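A putative transcriptional regulator (Rhodococcus sp., PDB 2HKU) probably binds DNA and regulates transcription as a member of the TetR family. Local coordinates at residues K80-D85 with G101-P106; D94-L99 with R148-T153; D133-L138 with A171-V176; H139-V144 with A167-I172; A145-R148 with G154-L157. All blocks are in the same frame, centred on the assembly; numbering follows the deposited sequence.

Interaction 1 (K80-D85 with G101-P106); sequences KRAEDD and GSLLGP. With EDO (1,2-ethanediol), chain D.
R81, whose CG brushes S102 OG, sets the edge of its guanidinium against the D85 carboxylate. The acceptor OD1 lies only 2° out of the guanidinium plane and is met on its syn side. NH1 donates to D85 OD1 at 3.0 Å along a nearly straight path (167°), a salt bridge linking residues one helical turn apart, reached because the arginine chain is bent at chi2 (66°) and chi3. The other oxygen, D85 OD2, accepts from a water that stands 2.6 Å from S102 OG, so the carboxylate is held at both oxygens and the water spans the two helices. Between them A82 is the direct apolar contact: its CB lies 3.6 Å from S102 CB and equally near L103 CG, and its small size lets the CA atoms of A82 and S102 come within 5.1 Å. On another side of the helix E83 OE2 accepts from both hydroxyls of a bound ethanediol, O1 at 2.6 Å and O2 at 2.9 Å. Replacing E83 by alanine removes the carboxylate and would probably leave both diol hydroxyls without their shared acceptor. Close packing of helix 63-87 on helix 92-104 is consistent with the TetR architecture, in which the long helix following the helix-turn-helix domain runs into the all-helical C-terminal domain.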
# COMPACT_ATOMS: atom_id res chain seq x y z
N LYS A 80 10.15 15.07 -0.97
CA LYS A 80 10.72 16.43 -0.82
C LYS A 80 9.96 17.48 -1.65
O LYS A 80 9.70 18.59 -1.18
CB LYS A 80 12.21 16.45 -1.17
CG LYS A 80 12.88 17.79 -0.80
CD LYS A 80 14.20 17.92 -1.52
CE LYS A 80 15.03 19.10 -0.91
NZ LYS A 80 14.49 20.41 -1.47
N ARG A 81 9.60 17.12 -2.89
CA ARG A 81 8.79 17.99 -3.75
C ARG A 81 7.47 18.37 -3.12
O ARG A 81 7.09 19.57 -3.12
CB ARG A 81 8.64 17.39 -5.14
CG ARG A 81 7.59 18.01 -6.07
CD ARG A 81 7.95 19.49 -6.45
NE ARG A 81 9.36 19.64 -6.78
CZ ARG A 81 10.08 20.77 -6.62
NH1 ARG A 81 9.54 21.87 -6.09
NH2 ARG A 81 11.36 20.76 -6.96
N ALA A 82 6.79 17.40 -2.47
CA ALA A 82 5.57 17.65 -1.77
C ALA A 82 5.78 18.62 -0.61
O ALA A 82 4.99 19.56 -0.45
CB ALA A 82 4.88 16.28 -1.22
N GLU A 83 6.79 18.37 0.23
CA GLU A 83 7.11 19.22 1.36
C GLU A 83 7.51 20.66 0.84
O GLU A 83 7.15 21.68 1.45
CB GLU A 83 8.26 18.60 2.14
CG GLU A 83 7.78 17.29 2.76
CD GLU A 83 8.84 16.51 3.55
OE1 GLU A 83 10.06 16.79 3.39
OE2 GLU A 83 8.39 15.64 4.33
N ASP A 84 8.13 20.69 -0.31
CA ASP A 84 8.67 21.93 -0.82
C ASP A 84 7.52 22.77 -1.29
O ASP A 84 7.42 23.92 -0.88
CB ASP A 84 9.66 21.65 -1.93
CG ASP A 84 11.04 21.48 -1.41
OD1 ASP A 84 11.29 21.83 -0.23
OD2 ASP A 84 11.91 21.05 -2.19
N ASP A 85 6.62 22.14 -2.06
CA ASP A 85 5.42 22.77 -2.63
C ASP A 85 4.47 23.15 -1.54
O ASP A 85 3.81 24.19 -1.65
CB ASP A 85 4.71 21.97 -3.81
CG ASP A 85 5.56 21.88 -5.11
OD1 ASP A 85 6.76 22.26 -5.08
OD2 ASP A 85 5.07 21.38 -6.20
N GLY A 101 -2.00 16.56 -1.90
CA GLY A 101 -2.20 16.65 -3.34
C GLY A 101 -1.00 16.37 -4.19
O GLY A 101 -1.15 15.83 -5.27
N SER A 102 0.20 16.75 -3.74
CA SER A 102 1.43 16.41 -4.52
C SER A 102 1.74 14.92 -4.54
O SER A 102 1.98 14.30 -5.60
CB SER A 102 2.68 17.11 -3.89
OG SER A 102 3.79 17.00 -4.79
N LEU A 103 1.79 14.33 -3.35
CA LEU A 103 2.07 12.87 -3.25
C LEU A 103 1.00 12.05 -3.99
O LEU A 103 1.33 11.13 -4.62
CB LEU A 103 2.16 12.44 -1.77
CG LEU A 103 3.37 13.03 -1.05
CD1 LEU A 103 3.20 12.64 0.37
CD2 LEU A 103 4.74 12.54 -1.71
N LEU A 104 -0.29 12.42 -3.89
CA LEU A 104 -1.36 11.60 -4.48
C LEU A 104 -1.55 11.87 -5.93
O LEU A 104 -2.08 11.03 -6.69
CB LEU A 104 -2.68 11.74 -3.71
CG LEU A 104 -2.59 11.25 -2.27
CD1 LEU A 104 -3.89 11.39 -1.47
CD2 LEU A 104 -2.14 9.78 -2.23
N GLY A 105 -1.08 13.04 -6.38
CA GLY A 105 -1.19 13.37 -7.78
C GLY A 105 0.08 13.27 -8.58
O GLY A 105 0.42 12.20 -9.08
N PRO A 106 0.82 14.41 -8.74
CA PRO A 106 1.99 14.18 -9.54
C PRO A 106 3.05 13.22 -8.94
O PRO A 106 3.85 12.70 -9.67
CB PRO A 106 2.59 15.60 -9.74
CG PRO A 106 2.03 16.39 -8.69
CD PRO A 106 0.71 15.81 -8.29
C1 EDO D . 5.17 14.56 5.23
O1 EDO D . 6.05 15.70 5.48
C2 EDO D . 5.84 13.89 4.06
O2 EDO D . 6.96 13.18 4.65
O HOH W 1 3.85 18.89 -6.54

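Interaction 2 (D94-L99 with R148-T153); sequences DYTEKL and RTLMRT
In the all-helical C-terminal domain, Y95 on helix 92-104 meets T149 near the end of helix 125-152, the two short segments running in opposite senses. The evidence for a CH-pi contact is direct: T149 CG2 stands 3.6 Å from the centroid of the Y95 ring and only 8° off its normal, so the methyl lies over the middle of one face. The rest of the threonine leans toward the phenol end, with T149 CB 3.7 Å from Y95 CZ. Two torsions produce this geometry. The tyrosine carries CG anti to its backbone N (chi1 170°) and reaches across the gap, while T149 keeps OG1 beside its own N (chi1 -64°), which sends the methyl outward over the ring. OG1 itself is satisfied within the helix by A145 O.

A second, looser contact lies beside the first: T96 OG1 is 4.1 Å from L150 CD2, the two side chains crossing at about a right angle, and this hydroxyl is bonded to V92 O. T149 also matters through its carbonyl, whose O accepts T153 N at 3.2 Å and T153 OG1 at 3.0 Å from opposite faces of its plane, right where the helix gives out. L150 continues the packing onto L201 and I203, and Y95 onto A86 of helix 63-87. The whole is an antiparallel helix pair of the TetR-type C-terminal domain, joined by a threonine methyl on an aromatic face and, more loosely, a leucine methyl beside a threonine hydroxyl.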
# COMPACT_ATOMS: atom_id res chain seq x y z
N ASP A 94 -3.93 24.64 3.82
CA ASP A 94 -3.44 24.70 2.45
C ASP A 94 -2.07 24.01 2.25
O ASP A 94 -1.71 23.62 1.15
CB ASP A 94 -3.24 26.14 2.14
CG ASP A 94 -3.69 26.48 0.79
OD1 ASP A 94 -2.99 26.02 -0.13
OD2 ASP A 94 -4.74 27.20 0.65
N TYR A 95 -1.29 23.98 3.31
CA TYR A 95 0.01 23.31 3.32
C TYR A 95 -0.25 21.81 3.18
O TYR A 95 0.36 21.15 2.35
CB TYR A 95 0.67 23.62 4.64
CG TYR A 95 1.92 22.86 4.99
CD1 TYR A 95 3.18 23.45 4.86
CD2 TYR A 95 1.84 21.57 5.54
CE1 TYR A 95 4.31 22.77 5.21
CE2 TYR A 95 2.95 20.88 5.87
CZ TYR A 95 4.19 21.46 5.74
OH TYR A 95 5.30 20.75 6.12
N THR A 96 -1.16 21.32 4.03
CA THR A 96 -1.64 19.96 3.99
C THR A 96 -2.25 19.56 2.68
O THR A 96 -1.95 18.46 2.23
CB THR A 96 -2.52 19.66 5.15
OG1 THR A 96 -1.88 20.17 6.30
CG2 THR A 96 -2.71 18.10 5.33
N GLU A 97 -3.04 20.44 2.02
CA GLU A 97 -3.67 20.12 0.72
C GLU A 97 -2.65 19.99 -0.36
O GLU A 97 -2.67 19.15 -1.29
CB GLU A 97 -4.70 21.25 0.31
CG GLU A 97 -6.11 21.13 0.84
CD GLU A 97 -6.92 22.47 0.84
OE1 GLU A 97 -7.02 23.08 -0.26
OE2 GLU A 97 -7.43 22.92 1.92
N LYS A 98 -1.71 20.91 -0.28
CA LYS A 98 -0.62 20.96 -1.19
C LYS A 98 0.28 19.69 -0.96
O LYS A 98 0.70 19.07 -1.87
CB LYS A 98 0.16 22.24 -0.90
CG LYS A 98 -0.21 23.46 -1.81
CD LYS A 98 0.26 24.80 -1.08
CE LYS A 98 -0.38 26.05 -1.79
NZ LYS A 98 -0.09 25.96 -3.21
N LEU A 99 0.62 19.40 0.26
CA LEU A 99 1.53 18.28 0.49
C LEU A 99 0.85 16.98 -0.01
O LEU A 99 1.37 16.32 -0.85
CB LEU A 99 1.96 18.25 1.93
CG LEU A 99 3.22 17.42 2.29
CD1 LEU A 99 3.73 17.88 3.66
CD2 LEU A 99 2.86 15.94 2.34
N ARG A 148 5.22 18.29 12.55
CA ARG A 148 5.71 19.50 13.22
C ARG A 148 4.93 20.75 12.78
O ARG A 148 4.57 21.54 13.65
CB ARG A 148 7.18 19.70 12.91
CG ARG A 148 7.90 20.76 13.80
CD ARG A 148 9.34 20.71 13.33
NE ARG A 148 10.28 21.55 14.05
CZ ARG A 148 11.52 21.79 13.64
NH1 ARG A 148 11.98 21.26 12.49
NH2 ARG A 148 12.29 22.58 14.37
N THR A 149 4.76 20.97 11.46
CA THR A 149 3.88 22.04 10.93
C THR A 149 2.49 22.06 11.70
O THR A 149 2.08 23.09 12.26
CB THR A 149 3.75 21.97 9.41
OG1 THR A 149 5.02 22.20 8.81
CG2 THR A 149 2.82 23.07 8.87
N LEU A 150 1.86 20.89 11.84
CA LEU A 150 0.65 20.73 12.62
C LEU A 150 0.79 20.98 14.11
O LEU A 150 -0.07 21.61 14.72
CB LEU A 150 0.06 19.30 12.44
CG LEU A 150 -0.40 18.83 11.06
CD1 LEU A 150 -1.12 17.41 11.21
CD2 LEU A 150 -1.30 19.84 10.38
N MSE A 151 1.80 20.40 14.75
CA MSE A 151 1.89 20.55 16.20
C MSE A 151 2.15 22.01 16.64
O MSE A 151 1.72 22.38 17.72
CB MSE A 151 2.94 19.66 16.83
CG MSE A 151 2.61 18.19 16.80
SE MSE A 151 4.33 17.27 17.13
CE MSE A 151 4.45 17.58 19.08
N ARG A 152 2.86 22.77 15.81
CA ARG A 152 3.37 24.07 16.21
C ARG A 152 2.24 25.03 15.96
O ARG A 152 2.13 26.04 16.64
CB ARG A 152 4.67 24.50 15.49
CG ARG A 152 4.55 24.90 14.02
CD ARG A 152 5.78 25.68 13.57
NE ARG A 152 5.87 25.73 12.10
CZ ARG A 152 5.37 26.69 11.32
NH1 ARG A 152 4.70 27.73 11.84
NH2 ARG A 152 5.53 26.62 9.99
N THR A 153 1.38 24.70 14.98
CA THR A 153 0.17 25.50 14.75
C THR A 153 -1.05 25.13 15.59
O THR A 153 -2.08 25.75 15.41
CB THR A 153 -0.18 25.73 13.27
OG1 THR A 153 -0.56 24.50 12.66
CG2 THR A 153 1.00 26.28 12.53

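Interaction 3 (D133-L138 with A171-V176); sequences DTLRTL and AIFGLV
Next to L138, which touches F173, T137 grips the carbonyl oxygen of D133, one turn back, twice. T137 N donates to D133 O at 3.1 Å, and the hydroxyl OG1 of T137 donates to the same oxygen at 3.0 Å. The two donors arrive from opposite faces of the carbonyl plane, OG1 tilted 32° from it, which commits the hydroxyl proton of T137 to its own helix on the exposed side of helix 125-152.

The contact with helix 161-181 is apolar. F173 of that helix spans most of the distance, since the CA atoms of L135 and F173 are 11.3 Å apart. Its CG lies anti to the carbonyl carbon (chi1 -61°), an orientation that directs the far end of the ring at two leucines three residues apart. L138 CD1 meets the ring at its edge, in the plane, 4.0 Å from F173 CZ. The other leucine comes at an oblique angle: L135 CD2 is 3.8 Å from F173 CE2 and just as near CZ. A single methyl from each leucine therefore bounds the far end of the phenyl group, while the backbones stay well separated.

Further along, the F173 ring meets that of W169 with planes at about 40°, and V111 of helix 108-120 also packs on it. I177 of the second subunit touches F173 and Q178 of the second subunit touches L135, so the contact itself joins the dimer interface. Helix 161-181 facing its copy in the partner is consistent with the helical-bundle dimerisation typical of TetR-family regulators.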
# COMPACT_ATOMS: atom_id res chain seq x y z
N ASP A 133 16.21 1.88 4.75
CA ASP A 133 16.72 3.18 4.96
C ASP A 133 15.77 4.24 4.43
O ASP A 133 15.64 5.25 5.05
CB ASP A 133 18.09 3.41 4.32
CG ASP A 133 19.29 2.86 5.19
OD1 ASP A 133 19.08 2.46 6.37
OD2 ASP A 133 20.41 2.84 4.66
N THR A 134 15.21 4.00 3.24
CA THR A 134 14.29 4.92 2.50
C THR A 134 13.04 5.14 3.31
O THR A 134 12.65 6.25 3.54
CB THR A 134 14.00 4.42 1.02
OG1 THR A 134 15.26 4.32 0.31
CG2 THR A 134 13.02 5.40 0.21
N LEU A 135 12.49 4.08 3.87
CA LEU A 135 11.34 4.15 4.75
C LEU A 135 11.59 4.93 6.00
O LEU A 135 10.76 5.71 6.38
CB LEU A 135 10.81 2.75 5.22
CG LEU A 135 9.91 1.94 4.32
CD1 LEU A 135 9.47 0.51 5.00
CD2 LEU A 135 8.67 2.78 3.94
N ARG A 136 12.71 4.68 6.71
CA ARG A 136 12.99 5.47 7.91
C ARG A 136 13.10 6.94 7.58
O ARG A 136 12.69 7.78 8.37
CB ARG A 136 14.36 5.07 8.45
CG ARG A 136 14.25 3.77 9.26
CD ARG A 136 15.70 3.21 9.74
NE ARG A 136 15.49 2.05 10.66
CZ ARG A 136 15.01 2.07 11.90
NH1 ARG A 136 14.62 3.20 12.49
NH2 ARG A 136 14.92 0.91 12.61
N THR A 137 13.73 7.25 6.45
CA THR A 137 13.93 8.69 6.02
C THR A 137 12.59 9.35 5.69
O THR A 137 12.40 10.54 6.02
CB THR A 137 14.84 8.79 4.78
OG1 THR A 137 16.15 8.24 5.05
CG2 THR A 137 15.05 10.31 4.25
N LEU A 138 11.70 8.64 4.95
CA LEU A 138 10.33 9.17 4.68
C LEU A 138 9.65 9.44 6.02
O LEU A 138 9.05 10.50 6.22
CB LEU A 138 9.48 8.17 3.87
CG LEU A 138 9.86 7.86 2.44
CD1 LEU A 138 9.03 6.80 1.68
CD2 LEU A 138 9.79 9.27 1.63
N ALA A 171 -1.01 5.27 5.04
CA ALA A 171 -2.20 5.82 4.27
C ALA A 171 -1.83 6.23 2.82
O ALA A 171 -2.49 5.87 1.83
CB ALA A 171 -2.85 7.04 5.02
N ILE A 172 -0.78 7.07 2.71
CA ILE A 172 -0.31 7.42 1.41
C ILE A 172 -0.05 6.18 0.51
O ILE A 172 -0.55 6.14 -0.59
CB ILE A 172 0.92 8.41 1.44
CG1 ILE A 172 0.52 9.79 2.06
CG2 ILE A 172 1.54 8.50 0.07
CD1 ILE A 172 -0.40 10.69 1.15
N PHE A 173 0.73 5.21 0.99
CA PHE A 173 1.00 3.96 0.25
C PHE A 173 -0.28 3.24 -0.17
O PHE A 173 -0.48 2.93 -1.36
CB PHE A 173 1.90 3.00 1.08
CG PHE A 173 3.28 3.58 1.41
CD1 PHE A 173 3.95 4.41 0.51
CD2 PHE A 173 3.88 3.27 2.62
CE1 PHE A 173 5.25 4.93 0.88
CE2 PHE A 173 5.15 3.74 3.00
CZ PHE A 173 5.81 4.56 2.17
N GLY A 174 -1.17 3.05 0.79
CA GLY A 174 -2.47 2.30 0.53
C GLY A 174 -3.42 3.09 -0.39
O GLY A 174 -4.15 2.50 -1.22
N LEU A 175 -3.43 4.41 -0.26
CA LEU A 175 -4.22 5.24 -1.20
C LEU A 175 -3.65 5.25 -2.61
O LEU A 175 -4.41 5.12 -3.58
CB LEU A 175 -4.39 6.70 -0.72
CG LEU A 175 -5.14 6.80 0.55
CD1 LEU A 175 -4.89 8.07 1.45
CD2 LEU A 175 -6.61 6.58 0.27
N VAL A 176 -2.36 5.38 -2.75
CA VAL A 176 -1.72 5.30 -4.08
C VAL A 176 -1.96 3.96 -4.73
O VAL A 176 -2.24 3.91 -5.90
CB VAL A 176 -0.16 5.57 -4.09
CG1 VAL A 176 0.49 5.20 -5.44
CG2 VAL A 176 0.09 7.06 -3.78

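Interaction 4 (H139-V144 with A167-I172); sequences HSSGEV and AFWSAI. With EDO (1,2-ethanediol), chain D.
A small pocket occupied by ethanediol lies between helices 125-152 and 161-181 and is completed by E83 of helix 63-87; W169 lines it and, on its CB side, meets H139. H139 CD2 comes within 3.6 Å of W169 CB, which sits at the edge of the imidazole, near its plane. The histidine CG, anti to the carbonyl carbon (chi1 -69°), brings CD2 there. The imidazole and the five-membered indole ring are inclined at 64°. W169 NE1 donates to O2 of the diol at 2.9 Å, but the N-H...O angle of 142° makes the bond noticeably bent. S141 OG, 3.0 Å from the same O2, has L138 O as its stronger partner. The diol probably comes from the crystallisation liquor; a site between the helices of this domain is nonetheless consistent with the effector pockets of TetR-type regulators. A leucine in place of W169 lacks the indole N-H and would probably leave the diol O2 without that donor and open a gap beside F168. F168 forms another wall, its CE2 3.7 Å from C1 of the diol and also lying over the indole face, displaced toward the rim. Behind it, I172 CG1 covers one face of the phenyl ring, again off centre, at 3.6 Å above the plane. G142 approaches with its backbone, CA 3.5 Å from the diol O2. Q178 of the second subunit packs against H139.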
# COMPACT_ATOMS: atom_id res chain seq x y z
N HIS A 139 9.74 8.48 6.94
CA HIS A 139 9.07 8.63 8.24
C HIS A 139 9.66 9.74 9.15
O HIS A 139 8.90 10.54 9.75
CB HIS A 139 9.11 7.28 9.01
CG HIS A 139 8.24 6.19 8.40
ND1 HIS A 139 8.50 4.85 8.55
CD2 HIS A 139 7.06 6.26 7.75
CE1 HIS A 139 7.55 4.14 7.96
NE2 HIS A 139 6.64 4.97 7.50
N SER A 140 10.99 9.87 9.14
CA SER A 140 11.66 11.05 9.82
C SER A 140 11.22 12.34 9.15
O SER A 140 10.92 13.35 9.82
CB SER A 140 13.22 10.94 9.70
OG SER A 140 13.54 9.85 10.53
N SER A 141 11.22 12.31 7.85
CA SER A 141 10.89 13.47 7.11
C SER A 141 9.45 13.93 7.48
O SER A 141 9.20 15.13 7.55
CB SER A 141 11.07 13.28 5.59
OG SER A 141 9.91 12.62 5.05
N GLY A 142 8.55 12.98 7.82
CA GLY A 142 7.17 13.34 8.09
C GLY A 142 6.99 13.94 9.46
O GLY A 142 6.16 14.86 9.64
N GLU A 143 7.74 13.41 10.46
CA GLU A 143 7.80 14.05 11.76
C GLU A 143 8.18 15.51 11.63
O GLU A 143 7.52 16.35 12.26
CB GLU A 143 8.84 13.37 12.65
CG GLU A 143 8.47 11.91 12.94
CD GLU A 143 9.65 11.20 13.63
OE1 GLU A 143 10.58 11.94 14.05
OE2 GLU A 143 9.64 9.96 13.65
N VAL A 144 9.20 15.80 10.84
CA VAL A 144 9.87 17.17 10.87
C VAL A 144 9.26 18.17 9.93
O VAL A 144 9.50 19.39 10.07
CB VAL A 144 11.49 17.19 10.70
CG1 VAL A 144 12.15 16.30 11.70
CG2 VAL A 144 12.03 16.89 9.24
N ALA A 167 1.52 6.64 10.34
CA ALA A 167 0.09 6.63 9.98
C ALA A 167 -0.15 7.44 8.75
O ALA A 167 -0.94 7.05 7.87
CB ALA A 167 -0.77 7.19 11.15
N PHE A 168 0.58 8.54 8.61
CA PHE A 168 0.50 9.37 7.40
C PHE A 168 1.11 8.56 6.17
O PHE A 168 0.49 8.39 5.13
CB PHE A 168 1.27 10.69 7.55
CG PHE A 168 1.28 11.53 6.20
CD1 PHE A 168 0.17 12.29 5.84
CD2 PHE A 168 2.39 11.51 5.34
CE1 PHE A 168 0.17 13.04 4.60
CE2 PHE A 168 2.47 12.21 4.13
CZ PHE A 168 1.32 12.97 3.71
N TRP A 169 2.33 8.07 6.31
CA TRP A 169 2.92 7.32 5.20
C TRP A 169 2.18 6.03 4.76
O TRP A 169 2.12 5.74 3.58
CB TRP A 169 4.45 7.10 5.42
CG TRP A 169 5.21 8.35 4.91
CD1 TRP A 169 5.77 9.35 5.68
CD2 TRP A 169 5.39 8.72 3.56
NE1 TRP A 169 6.28 10.34 4.84
CE2 TRP A 169 6.05 9.96 3.54
CE3 TRP A 169 5.00 8.14 2.32
CZ2 TRP A 169 6.35 10.62 2.34
CZ3 TRP A 169 5.33 8.79 1.14
CH2 TRP A 169 6.06 9.97 1.15
N SER A 170 1.76 5.19 5.71
CA SER A 170 1.05 3.95 5.28
C SER A 170 -0.30 4.21 4.61
O SER A 170 -0.64 3.52 3.68
CB SER A 170 0.83 3.04 6.45
OG SER A 170 0.22 3.78 7.47
N ALA A 171 -1.01 5.27 5.04
CA ALA A 171 -2.20 5.82 4.27
C ALA A 171 -1.83 6.23 2.82
O ALA A 171 -2.49 5.87 1.83
CB ALA A 171 -2.85 7.04 5.02
N ILE A 172 -0.78 7.07 2.71
CA ILE A 172 -0.31 7.42 1.41
C ILE A 172 -0.05 6.18 0.51
O ILE A 172 -0.55 6.14 -0.59
CB ILE A 172 0.92 8.41 1.44
CG1 ILE A 172 0.52 9.79 2.06
CG2 ILE A 172 1.54 8.50 0.07
CD1 ILE A 172 -0.40 10.69 1.15
C1 EDO D . 5.17 14.56 5.23
O1 EDO D . 6.05 15.70 5.48
C2 EDO D . 5.84 13.89 4.06
O2 EDO D . 6.96 13.18 4.65

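Interaction 5 (A145-R148 with G154-L157); sequences ALIR and GWQL. With EDO (1,2-ethanediol), chain D.
I147 and L157 hold their CA atoms 8.5 Å apart, the first within a wider pi-type turn of helix 125-152, the second in the irregular chain that doubles back after it. G154 opens that return with a phi of 120°, where a side chain would be jammed against the preceding carbonyl oxygen. From I147 a single methyl, CG2, does the touching; its position anti to the backbone N turns it to the loop. It lies 3.8 Å from L157 CD1, with the two side chains at about a right angle, and 4.0 Å from W155 CZ3, which it approaches obliquely. W155 is fixed at its other end, since NE1 donates to L201 O, so the indole is anchored by its nitrogen while CZ3 of its benzo ring meets the isoleucine methyl. Q156 points elsewhere and closes a local bond: NE2 reaches G154 O at a long 3.3 Å, fairly straight at the hydrogen (158°) but from above the carbonyl plane. At the widened turn, L146 N donates to O1 of the bound ethanediol at 3.2 Å with an angle of 164°, evidence that this amide is directed at the diol. A145 CB lies 3.4 Å from the same O1. L146 packs on Y95, T96 and L99 of helix 92-104 and on F168 of helix 161-181, while I147 and W155 both reach E164; the loop is thereby folded back between helix 125-152 and the start of helix 161-181.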
# COMPACT_ATOMS: atom_id res chain seq x y z
N ALA A 145 8.51 17.68 8.95
CA ALA A 145 7.83 18.59 8.03
C ALA A 145 6.33 18.67 8.38
O ALA A 145 5.96 19.48 9.24
CB ALA A 145 8.08 18.16 6.64
N LEU A 146 5.48 17.76 7.84
CA LEU A 146 4.02 17.73 8.23
C LEU A 146 3.64 17.75 9.69
O LEU A 146 2.90 18.64 10.10
CB LEU A 146 3.25 16.55 7.55
CG LEU A 146 1.70 16.53 7.69
CD1 LEU A 146 1.13 17.68 6.85
CD2 LEU A 146 1.15 15.16 7.24
N ILE A 147 4.06 16.77 10.49
CA ILE A 147 3.57 16.59 11.85
C ILE A 147 4.01 17.79 12.77
O ILE A 147 3.26 18.27 13.58
CB ILE A 147 3.95 15.16 12.48
CG1 ILE A 147 3.48 13.96 11.59
CG2 ILE A 147 3.39 14.95 13.90
CD1 ILE A 147 1.94 13.93 11.31
N ARG A 148 5.22 18.29 12.55
CA ARG A 148 5.71 19.50 13.22
C ARG A 148 4.93 20.75 12.78
O ARG A 148 4.57 21.54 13.65
CB ARG A 148 7.18 19.70 12.91
CG ARG A 148 7.90 20.76 13.80
CD ARG A 148 9.34 20.71 13.33
NE ARG A 148 10.28 21.55 14.05
CZ ARG A 148 11.52 21.79 13.64
NH1 ARG A 148 11.98 21.26 12.49
NH2 ARG A 148 12.29 22.58 14.37
N GLY A 154 -0.93 24.22 16.57
CA GLY A 154 -2.06 23.89 17.46
C GLY A 154 -2.61 22.44 17.53
O GLY A 154 -3.32 22.03 18.51
N TRP A 155 -2.28 21.62 16.53
CA TRP A 155 -2.85 20.25 16.44
C TRP A 155 -2.34 19.29 17.55
O TRP A 155 -1.16 19.31 17.88
CB TRP A 155 -2.60 19.75 14.98
CG TRP A 155 -3.05 18.38 14.58
CD1 TRP A 155 -4.28 18.00 14.03
CD2 TRP A 155 -2.24 17.18 14.62
NE1 TRP A 155 -4.26 16.65 13.76
CE2 TRP A 155 -3.03 16.13 14.10
CE3 TRP A 155 -0.93 16.90 15.06
CZ2 TRP A 155 -2.56 14.81 14.02
CZ3 TRP A 155 -0.45 15.59 14.96
CH2 TRP A 155 -1.27 14.56 14.46
N GLN A 156 -3.24 18.53 18.17
CA GLN A 156 -2.86 17.60 19.18
C GLN A 156 -2.52 16.20 18.60
O GLN A 156 -3.39 15.55 17.96
CB GLN A 156 -3.98 17.36 20.20
CG GLN A 156 -4.46 18.58 21.03
CD GLN A 156 -3.33 19.22 21.80
OE1 GLN A 156 -2.95 18.75 22.91
NE2 GLN A 156 -2.75 20.29 21.21
N LEU A 157 -1.29 15.73 18.85
CA LEU A 157 -0.92 14.32 18.68
C LEU A 157 -1.97 13.45 19.31
O LEU A 157 -2.48 13.74 20.41
CB LEU A 157 0.38 14.04 19.41
CG LEU A 157 1.80 13.91 18.82
CD1 LEU A 157 2.05 14.39 17.38
CD2 LEU A 157 2.81 14.52 19.79
C1 EDO D . 5.17 14.56 5.23
O1 EDO D . 6.05 15.70 5.48
C2 EDO D . 5.84 13.89 4.06
O2 EDO D . 6.96 13.18 4.65

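How the interactions relate
Helix 125-152 carries segments of interactions 3, 4, 5 and 2 in that order, meeting helix 161-181, its own following loop and helix 92-104. Interactions 3 and 4 share A171 and I172, their centres about 7 Å apart; interactions 2 and 5 share R148 at a similar spacing. Interaction 1 closes before 3, 4 and 5 begin, whereas its segments alternate along the chain with those of interaction 2, both using helix 92-104. L104 packs on I172 and V176, tying 1 to 3. Interactions 1, 4 and 5 touch one ethanediol, reached by helices 63-87, 125-152 and 161-181. Interactions 3 and 4 also reach the second subunit, which suggests that the diol site lies near the dimer interface.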